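Local coordinates for probable histone-lysine N-methyltransferase, H3 lysine-9 specific SUVH9 (Arabidopsis thaliana, PDB 4NJ5), which plays a role in gene silencing, lacks methyltransferase activity, and may bind methylated DNA and recruit RNA polymerase V to chromatin, at residues G374-D379 with P495-L500; A385-Y390 with L488-N493. One frame throughout, in Å; residues are numbered along the deposited sequence.

Interaction 1: residues G374-D379 with P495-L500; sequences GVRSLD and PPMTEL
The guanidinium of Arg376 meets Met497 at its edge, where the Met497 carbonyl oxygen lies near the guanidinium plane and a water in that plane accepts from NE and donates to Met497 O at 2.9 Å. Outside the pair, the same group forms a salt bridge with Glu364 and a cation-pi contact with Phe366, both on the neighbouring strand 363-367. CG of Arg376 sits between the backbone N and the carbonyl carbon (chi1 51°), which brings CD to 3.7 Å from Met497 SD; the bend at chi3 then turns NE and the guanidinium. The methionine is itself folded back, and its CE reaches Leu378 beside CA and CD2. Pro495 to Thr498 form a type II beta turn along the outermost strand, 373-377, of a four-stranded mixed sheet; both segments belong to the SET domain. Two backbone bonds hold 495-500 to the strand: Met497 N, in the turn, to Ser377 O, 3.1 Å, and Leu500 N, after it, to Val375 O, 2.8 Å and almost straight at 177°. Between them a water accepts from Ser377 N at 3.0 Å. A further water takes the Val375 N-H and donates to Leu500 O and to Glu499 OE1, an oxygen also bonded to Ser462. CB of Pro496 lies against the carbonyl oxygens of Ser377 and Leu378.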
ATOM      1  N   GLY A 374     -17.845   4.978   5.487  1.00 33.25           N
ATOM      2  CA  GLY A 374     -16.484   4.481   5.427  1.00 27.92           C
ATOM      3  C   GLY A 374     -15.669   5.264   4.422  1.00 27.06           C
ATOM      4  O   GLY A 374     -16.209   6.045   3.648  1.00 21.23           O
ATOM      5  N   VAL A 375     -14.359   5.063   4.441  1.00 35.72           N
ATOM      6  CA  VAL A 375     -13.477   5.763   3.524  1.00 34.11           C
ATOM      7  C   VAL A 375     -12.605   4.765   2.778  1.00 34.44           C
ATOM      8  O   VAL A 375     -12.039   3.853   3.381  1.00 37.78           O
ATOM      9  CB  VAL A 375     -12.570   6.755   4.270  1.00 21.29           C
ATOM     10  CG1 VAL A 375     -11.635   7.455   3.297  1.00 18.17           C
ATOM     11  CG2 VAL A 375     -13.407   7.764   5.049  1.00 19.03           C
ATOM     12  N   ARG A 376     -12.509   4.936   1.464  1.00 22.24           N
ATOM     13  CA  ARG A 376     -11.634   4.111   0.644  1.00 21.22           C
ATOM     14  C   ARG A 376     -10.847   5.017  -0.297  1.00 22.16           C
ATOM     15  O   ARG A 376     -11.231   6.160  -0.521  1.00 20.77           O
ATOM     16  CB  ARG A 376     -12.456   3.105  -0.162  1.00 24.19           C
ATOM     17  CG  ARG A 376     -13.595   3.748  -0.941  1.00 31.03           C
ATOM     18  CD  ARG A 376     -14.147   2.820  -2.014  1.00 32.53           C
ATOM     19  NE  ARG A 376     -15.082   1.827  -1.493  1.00 28.80           N
ATOM     20  CZ  ARG A 376     -16.403   1.898  -1.628  1.00 25.81           C
ATOM     21  NH1 ARG A 376     -16.957   2.919  -2.264  1.00 23.94           N
ATOM     22  NH2 ARG A 376     -17.174   0.940  -1.130  1.00 24.48           N
ATOM     23  N   SER A 377      -9.750   4.510  -0.848  1.00 24.43           N
ATOM     24  CA  SER A 377      -8.930   5.293  -1.765  1.00 26.22           C
ATOM     25  C   SER A 377      -9.068   4.815  -3.206  1.00 25.79           C
ATOM     26  O   SER A 377      -9.081   3.612  -3.462  1.00 29.66           O
ATOM     27  CB  SER A 377      -7.461   5.226  -1.347  1.00 22.27           C
ATOM     28  OG  SER A 377      -6.628   5.812  -2.332  1.00 23.91           O
ATOM     29  N   LEU A 378      -9.163   5.753  -4.147  1.00 22.54           N
ATOM     30  CA  LEU A 378      -9.153   5.396  -5.565  1.00 24.96           C
ATOM     31  C   LEU A 378      -7.727   5.107  -6.014  1.00 24.34           C
ATOM     32  O   LEU A 378      -7.501   4.416  -7.009  1.00 24.72           O
ATOM     33  CB  LEU A 378      -9.743   6.505  -6.440  1.00 24.83           C
ATOM     34  CG  LEU A 378     -11.095   7.134  -6.086  1.00 31.67           C
ATOM     35  CD1 LEU A 378     -11.631   7.933  -7.264  1.00 34.61           C
ATOM     36  CD2 LEU A 378     -12.114   6.106  -5.646  1.00 28.54           C
ATOM     37  N   ASP A 379      -6.765   5.646  -5.275  1.00 21.99           N
ATOM     38  CA  ASP A 379      -5.364   5.496  -5.635  1.00 21.70           C
ATOM     39  C   ASP A 379      -4.740   4.331  -4.887  1.00 25.89           C
ATOM     40  O   ASP A 379      -5.263   3.874  -3.871  1.00 26.43           O
ATOM     41  CB  ASP A 379      -4.593   6.782  -5.330  1.00 23.26           C
ATOM     42  CG  ASP A 379      -5.217   8.006  -5.980  1.00 25.26           C
ATOM     43  OD1 ASP A 379      -5.795   7.866  -7.078  1.00 19.84           O
ATOM     44  OD2 ASP A 379      -5.133   9.106  -5.390  1.00 25.86           O
ATOM     45  N   PRO A 495      -4.429  -1.908  -1.791  1.00 19.42           N
ATOM     46  CA  PRO A 495      -5.028  -1.776  -3.123  1.00 19.93           C
ATOM     47  C   PRO A 495      -6.237  -0.847  -3.081  1.00 19.82           C
ATOM     48  O   PRO A 495      -6.850  -0.704  -2.026  1.00 19.61           O
ATOM     49  CB  PRO A 495      -5.449  -3.210  -3.471  1.00 20.99           C
ATOM     50  CG  PRO A 495      -5.507  -3.935  -2.171  1.00 21.06           C
ATOM     51  CD  PRO A 495      -4.496  -3.286  -1.276  1.00 20.13           C
ATOM     52  N   PRO A 496      -6.573  -0.203  -4.171  1.00 21.09           N
ATOM     53  CA  PRO A 496      -7.717   0.675  -4.216  1.00 23.48           C
ATOM     54  C   PRO A 496      -9.002  -0.060  -3.918  1.00 24.84           C
ATOM     55  O   PRO A 496      -9.151  -1.211  -4.197  1.00 28.07           O
ATOM     56  CB  PRO A 496      -7.739   1.118  -5.646  1.00 24.64           C
ATOM     57  CG  PRO A 496      -6.386   1.024  -6.101  1.00 26.66           C
ATOM     58  CD  PRO A 496      -5.737  -0.056  -5.350  1.00 23.29           C
ATOM     59  N   MET A 497      -9.891   0.658  -3.275  1.00 20.72           N
ATOM     60  CA  MET A 497     -11.220   0.264  -2.893  1.00 22.02           C
ATOM     61  C   MET A 497     -11.228  -0.524  -1.609  1.00 25.48           C
ATOM     62  O   MET A 497     -12.243  -0.854  -1.118  1.00 28.43           O
ATOM     63  CB  MET A 497     -11.976  -0.454  -4.012  1.00 22.61           C
ATOM     64  CG  MET A 497     -11.933   0.235  -5.344  1.00 22.91           C
ATOM     65  SD  MET A 497     -12.670   1.830  -5.295  1.00 33.26           S
ATOM     66  CE  MET A 497     -11.318   2.885  -5.554  1.00 64.65           C
ATOM     67  N   THR A 498     -10.080  -0.759  -1.041  1.00 23.64           N
ATOM     68  CA  THR A 498     -10.031  -1.339   0.255  1.00 26.08           C
ATOM     69  C   THR A 498     -10.314  -0.281   1.290  1.00 25.74           C
ATOM     70  O   THR A 498      -9.752   0.751   1.276  1.00 24.33           O
ATOM     71  CB  THR A 498      -8.679  -2.005   0.518  1.00 32.85           C
ATOM     72  OG1 THR A 498      -8.504  -3.096  -0.380  1.00 35.32           O
ATOM     73  CG2 THR A 498      -8.577  -2.474   1.892  1.00 28.06           C
ATOM     74  N   GLU A 499     -11.230  -0.561   2.181  1.00 24.83           N
ATOM     75  CA  GLU A 499     -11.582   0.383   3.212  1.00 21.45           C
ATOM     76  C   GLU A 499     -10.406   0.688   4.155  1.00 21.30           C
ATOM     77  O   GLU A 499      -9.672  -0.167   4.545  1.00 19.71           O
ATOM     78  CB  GLU A 499     -12.837  -0.070   3.974  1.00 21.30           C
ATOM     79  CG  GLU A 499     -13.236   0.853   5.096  1.00 27.36           C
ATOM     80  CD  GLU A 499     -14.538   0.534   5.793  1.00 30.78           C
ATOM     81  OE1 GLU A 499     -14.936   1.276   6.636  1.00 28.02           O
ATOM     82  OE2 GLU A 499     -15.189  -0.447   5.529  1.00 36.22           O
ATOM     83  N   LEU A 500     -10.294   1.945   4.527  1.00 25.87           N
ATOM     84  CA  LEU A 500      -9.267   2.333   5.480  1.00 25.60           C
ATOM     85  C   LEU A 500      -9.831   2.202   6.882  1.00 28.23           C
ATOM     86  O   LEU A 500     -11.001   2.500   7.113  1.00 34.86           O
ATOM     87  CB  LEU A 500      -8.838   3.775   5.238  1.00 21.85           C
ATOM     88  CG  LEU A 500      -8.262   4.098   3.862  1.00 21.59           C
ATOM     89  CD1 LEU A 500      -7.883   5.569   3.800  1.00 19.14           C
ATOM     90  CD2 LEU A 500      -7.059   3.209   3.562  1.00 17.13           C
TER
HETATM   91  O   HOH W   1     -13.512   3.827   6.887  1.00 22.09           O
HETATM   92  O   HOH W   2     -14.706  -0.887   0.325  1.00 24.79           O
HETATM   93  O   HOH W   3      -8.281   1.937  -0.675  1.00 13.44           O

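Interaction 2: residues A385-Y390 with L488-N493; sequences AFICEY and LFAAEN
Phe386 and Phe489 face each other as a non-hydrogen-bonded pair of an antiparallel ladder, and their rings make a T-shaped (edge-to-face) contact with centroids 5.7 Å apart and planes at 60°. The edge belongs to Phe386, whose CD1 stands above one face of the Phe489 ring, toward its rim. Different first torsions bring this about: CG of Phe386 is anti to the backbone N (chi1 169°), whereas CG of Phe489 lies beside its own N (chi1 -66°), and this swings CE2 to 3.7 Å from Phe386 CB. An alanine in place of Phe489 is likely to leave the edge of Phe386 without the ring face it points into and to open a gap beside Phe386 CB. Ile387 sends its CD1 along the partner strand to Ala490, 3.4 Å from the backbone N and 3.9 Å from CB. Leu488 turns to the face of the sheet that carries Cys388, and its CD1 comes near Cys388 SG and meets Tyr390 both at CB and at the ring edge. Ala490 N bonds to Ala385 O (2.8 Å). Next comes a classic beta bulge, Ile387 and Cys388 together opposite Leu488: Ile387 N bonds to Leu488 O (3.0 Å) and Leu488 N to Cys388 O (2.9 Å). A backbone bond between Tyr390 and Val486 carries the pairing of the two strands further, and Glu389 forms a salt bridge with Arg485. Strand 386-389 forms one border of a four-stranded mixed sheet; strand 485-490 lies inside it, with strand 469-475 on its other flank, where Val469 and Val471 pack on Leu488.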
ATOM      1  N   ALA A 385       3.290   5.382   3.513  1.00 15.20           N
ATOM      2  CA  ALA A 385       2.961   6.628   2.817  1.00 16.36           C
ATOM      3  C   ALA A 385       1.962   7.480   3.598  1.00 14.81           C
ATOM      4  O   ALA A 385       1.099   6.954   4.300  1.00 14.82           O
ATOM      5  CB  ALA A 385       2.426   6.335   1.427  1.00 15.20           C
ATOM      6  N   PHE A 386       2.085   8.798   3.466  1.00 18.58           N
ATOM      7  CA  PHE A 386       1.171   9.734   4.115  1.00 15.99           C
ATOM      8  C   PHE A 386      -0.138   9.823   3.348  1.00 16.57           C
ATOM      9  O   PHE A 386      -0.144   9.990   2.130  1.00 18.03           O
ATOM     10  CB  PHE A 386       1.808  11.121   4.222  1.00 18.77           C
ATOM     11  CG  PHE A 386       0.845  12.212   4.628  1.00 18.92           C
ATOM     12  CD1 PHE A 386       0.266  12.217   5.885  1.00 17.27           C
ATOM     13  CD2 PHE A 386       0.536  13.242   3.751  1.00 19.40           C
ATOM     14  CE1 PHE A 386      -0.614  13.227   6.263  1.00 19.46           C
ATOM     15  CE2 PHE A 386      -0.338  14.254   4.119  1.00 23.66           C
ATOM     16  CZ  PHE A 386      -0.914  14.248   5.379  1.00 20.72           C
ATOM     17  N   ILE A 387      -1.249   9.715   4.064  1.00 18.51           N
ATOM     18  CA  ILE A 387      -2.557   9.764   3.430  1.00 23.00           C
ATOM     19  C   ILE A 387      -3.169  11.156   3.578  1.00 24.75           C
ATOM     20  O   ILE A 387      -3.362  11.872   2.595  1.00 26.65           O
ATOM     21  CB  ILE A 387      -3.495   8.681   4.010  1.00 18.17           C
ATOM     22  CG1 ILE A 387      -2.891   7.292   3.778  1.00 22.11           C
ATOM     23  CG2 ILE A 387      -4.879   8.773   3.387  1.00 16.48           C
ATOM     24  CD1 ILE A 387      -3.606   6.169   4.507  1.00 25.51           C
ATOM     25  N   CYS A 388      -3.448  11.540   4.817  1.00 22.90           N
ATOM     26  CA  CYS A 388      -4.069  12.820   5.110  1.00 22.43           C
ATOM     27  C   CYS A 388      -3.983  13.080   6.602  1.00 23.96           C
ATOM     28  O   CYS A 388      -3.645  12.185   7.381  1.00 22.17           O
ATOM     29  CB  CYS A 388      -5.538  12.798   4.707  1.00 15.78           C
ATOM     30  SG  CYS A 388      -6.495  11.596   5.656  1.00 21.67           S
ATOM     31  N   GLU A 389      -4.302  14.308   6.993  1.00 17.55           N
ATOM     32  CA  GLU A 389      -4.406  14.672   8.396  1.00 15.98           C
ATOM     33  C   GLU A 389      -5.736  14.151   8.933  1.00 18.61           C
ATOM     34  O   GLU A 389      -6.675  13.925   8.167  1.00 16.36           O
ATOM     35  CB  GLU A 389      -4.335  16.200   8.535  1.00 19.09           C
ATOM     36  CG  GLU A 389      -4.305  16.729   9.963  1.00 19.52           C
ATOM     37  CD  GLU A 389      -4.063  18.234  10.033  1.00 22.65           C
ATOM     38  OE1 GLU A 389      -3.675  18.824   9.001  1.00 21.14           O
ATOM     39  OE2 GLU A 389      -4.258  18.828  11.120  1.00 20.36           O
ATOM     40  N   TYR A 390      -5.803  13.933  10.243  1.00 23.52           N
ATOM     41  CA  TYR A 390      -7.078  13.707  10.918  1.00 23.20           C
ATOM     42  C   TYR A 390      -7.530  15.048  11.493  1.00 21.00           C
ATOM     43  O   TYR A 390      -7.115  15.429  12.586  1.00 20.22           O
ATOM     44  CB  TYR A 390      -6.936  12.659  12.029  1.00 19.02           C
ATOM     45  CG  TYR A 390      -8.242  12.350  12.727  1.00 18.97           C
ATOM     46  CD1 TYR A 390      -8.648  13.075  13.841  1.00 19.42           C
ATOM     47  CD2 TYR A 390      -9.076  11.339  12.262  1.00 19.85           C
ATOM     48  CE1 TYR A 390      -9.848  12.804  14.475  1.00 23.10           C
ATOM     49  CE2 TYR A 390     -10.277  11.060  12.886  1.00 18.79           C
ATOM     50  CZ  TYR A 390     -10.660  11.796  13.993  1.00 24.79           C
ATOM     51  OH  TYR A 390     -11.855  11.521  14.623  1.00 27.97           O
ATOM     52  N   LEU A 488      -2.137  10.724   9.377  1.00 15.31           N
ATOM     53  CA  LEU A 488      -2.399   9.315   9.115  1.00 15.32           C
ATOM     54  C   LEU A 488      -1.513   8.768   8.010  1.00 15.05           C
ATOM     55  O   LEU A 488      -1.276   9.429   7.001  1.00 14.85           O
ATOM     56  CB  LEU A 488      -3.870   9.104   8.763  1.00 15.50           C
ATOM     57  CG  LEU A 488      -4.841   9.647   9.810  1.00 15.91           C
ATOM     58  CD1 LEU A 488      -6.270   9.470   9.345  1.00 18.01           C
ATOM     59  CD2 LEU A 488      -4.621   8.959  11.150  1.00 16.32           C
ATOM     60  N   PHE A 489      -1.025   7.549   8.214  1.00 20.24           N
ATOM     61  CA  PHE A 489      -0.155   6.907   7.242  1.00 18.51           C
ATOM     62  C   PHE A 489      -0.661   5.511   6.923  1.00 21.12           C
ATOM     63  O   PHE A 489      -1.149   4.805   7.803  1.00 21.71           O
ATOM     64  CB  PHE A 489       1.273   6.809   7.784  1.00 17.51           C
ATOM     65  CG  PHE A 489       1.947   8.138   7.985  1.00 17.67           C
ATOM     66  CD1 PHE A 489       1.645   8.929   9.085  1.00 15.16           C
ATOM     67  CD2 PHE A 489       2.902   8.584   7.086  1.00 17.17           C
ATOM     68  CE1 PHE A 489       2.270  10.146   9.274  1.00 15.19           C
ATOM     69  CE2 PHE A 489       3.535   9.807   7.272  1.00 17.97           C
ATOM     70  CZ  PHE A 489       3.218  10.588   8.368  1.00 15.09           C
ATOM     71  N   ALA A 490      -0.535   5.111   5.662  1.00 19.23           N
ATOM     72  CA  ALA A 490      -0.835   3.743   5.269  1.00 15.65           C
ATOM     73  C   ALA A 490       0.165   2.809   5.936  1.00 17.90           C
ATOM     74  O   ALA A 490       1.371   3.041   5.885  1.00 19.55           O
ATOM     75  CB  ALA A 490      -0.775   3.597   3.760  1.00 15.64           C
ATOM     76  N   ALA A 491      -0.335   1.757   6.569  1.00 16.53           N
ATOM     77  CA  ALA A 491       0.530   0.823   7.278  1.00 23.03           C
ATOM     78  C   ALA A 491       1.024  -0.307   6.375  1.00 22.94           C
ATOM     79  O   ALA A 491       1.996  -0.990   6.700  1.00 21.83           O
ATOM     80  CB  ALA A 491      -0.183   0.262   8.499  1.00 17.71           C
ATOM     81  N   GLU A 492       0.353  -0.502   5.244  1.00 17.41           N
ATOM     82  CA  GLU A 492       0.756  -1.531   4.291  1.00 21.36           C
ATOM     83  C   GLU A 492       0.411  -1.115   2.865  1.00 17.60           C
ATOM     84  O   GLU A 492      -0.121  -0.027   2.640  1.00 17.31           O
ATOM     85  CB  GLU A 492       0.095  -2.871   4.631  1.00 18.79           C
ATOM     86  CG  GLU A 492      -1.421  -2.815   4.678  1.00 18.90           C
ATOM     87  CD  GLU A 492      -2.046  -4.124   5.128  1.00 19.98           C
ATOM     88  OE1 GLU A 492      -1.317  -5.136   5.227  1.00 20.68           O
ATOM     89  OE2 GLU A 492      -3.268  -4.138   5.385  1.00 20.25           O
ATOM     90  N   ASN A 493       0.722  -1.977   1.903  1.00 18.10           N
ATOM     91  CA  ASN A 493       0.351  -1.723   0.516  1.00 18.10           C
ATOM     92  C   ASN A 493      -1.137  -1.986   0.294  1.00 18.41           C
ATOM     93  O   ASN A 493      -1.560  -3.126   0.098  1.00 20.76           O
ATOM     94  CB  ASN A 493       1.204  -2.563  -0.437  1.00 21.89           C
ATOM     95  CG  ASN A 493       2.678  -2.188  -0.383  1.00 23.71           C
ATOM     96  OD1 ASN A 493       3.025  -1.010  -0.317  1.00 17.84           O
ATOM     97  ND2 ASN A 493       3.549  -3.191  -0.398  1.00 24.95           N
TER

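How the interactions relate
Interactions 1 and 2 both belong to the SET domain, with centres about 12 Å apart. Interaction 2 pairs two strands within one four-stranded mixed sheet, while interaction 1 sets a turn-containing loop against the outermost strand of another. The order is 374-379, 385-390, 488-493, 495-500, so the inner pairing of interaction 2 is enclosed by the outer one of interaction 1. Strands 373-377 and 386-389 follow one another yet lie at the borders of separate sheets. The segments touch only as neighbours in sequence. Both contacts lie away from the zinc sites; the chain entering and the chain leaving the 386-490 region are held together at two successive levels, by strand pairing and then by the turn.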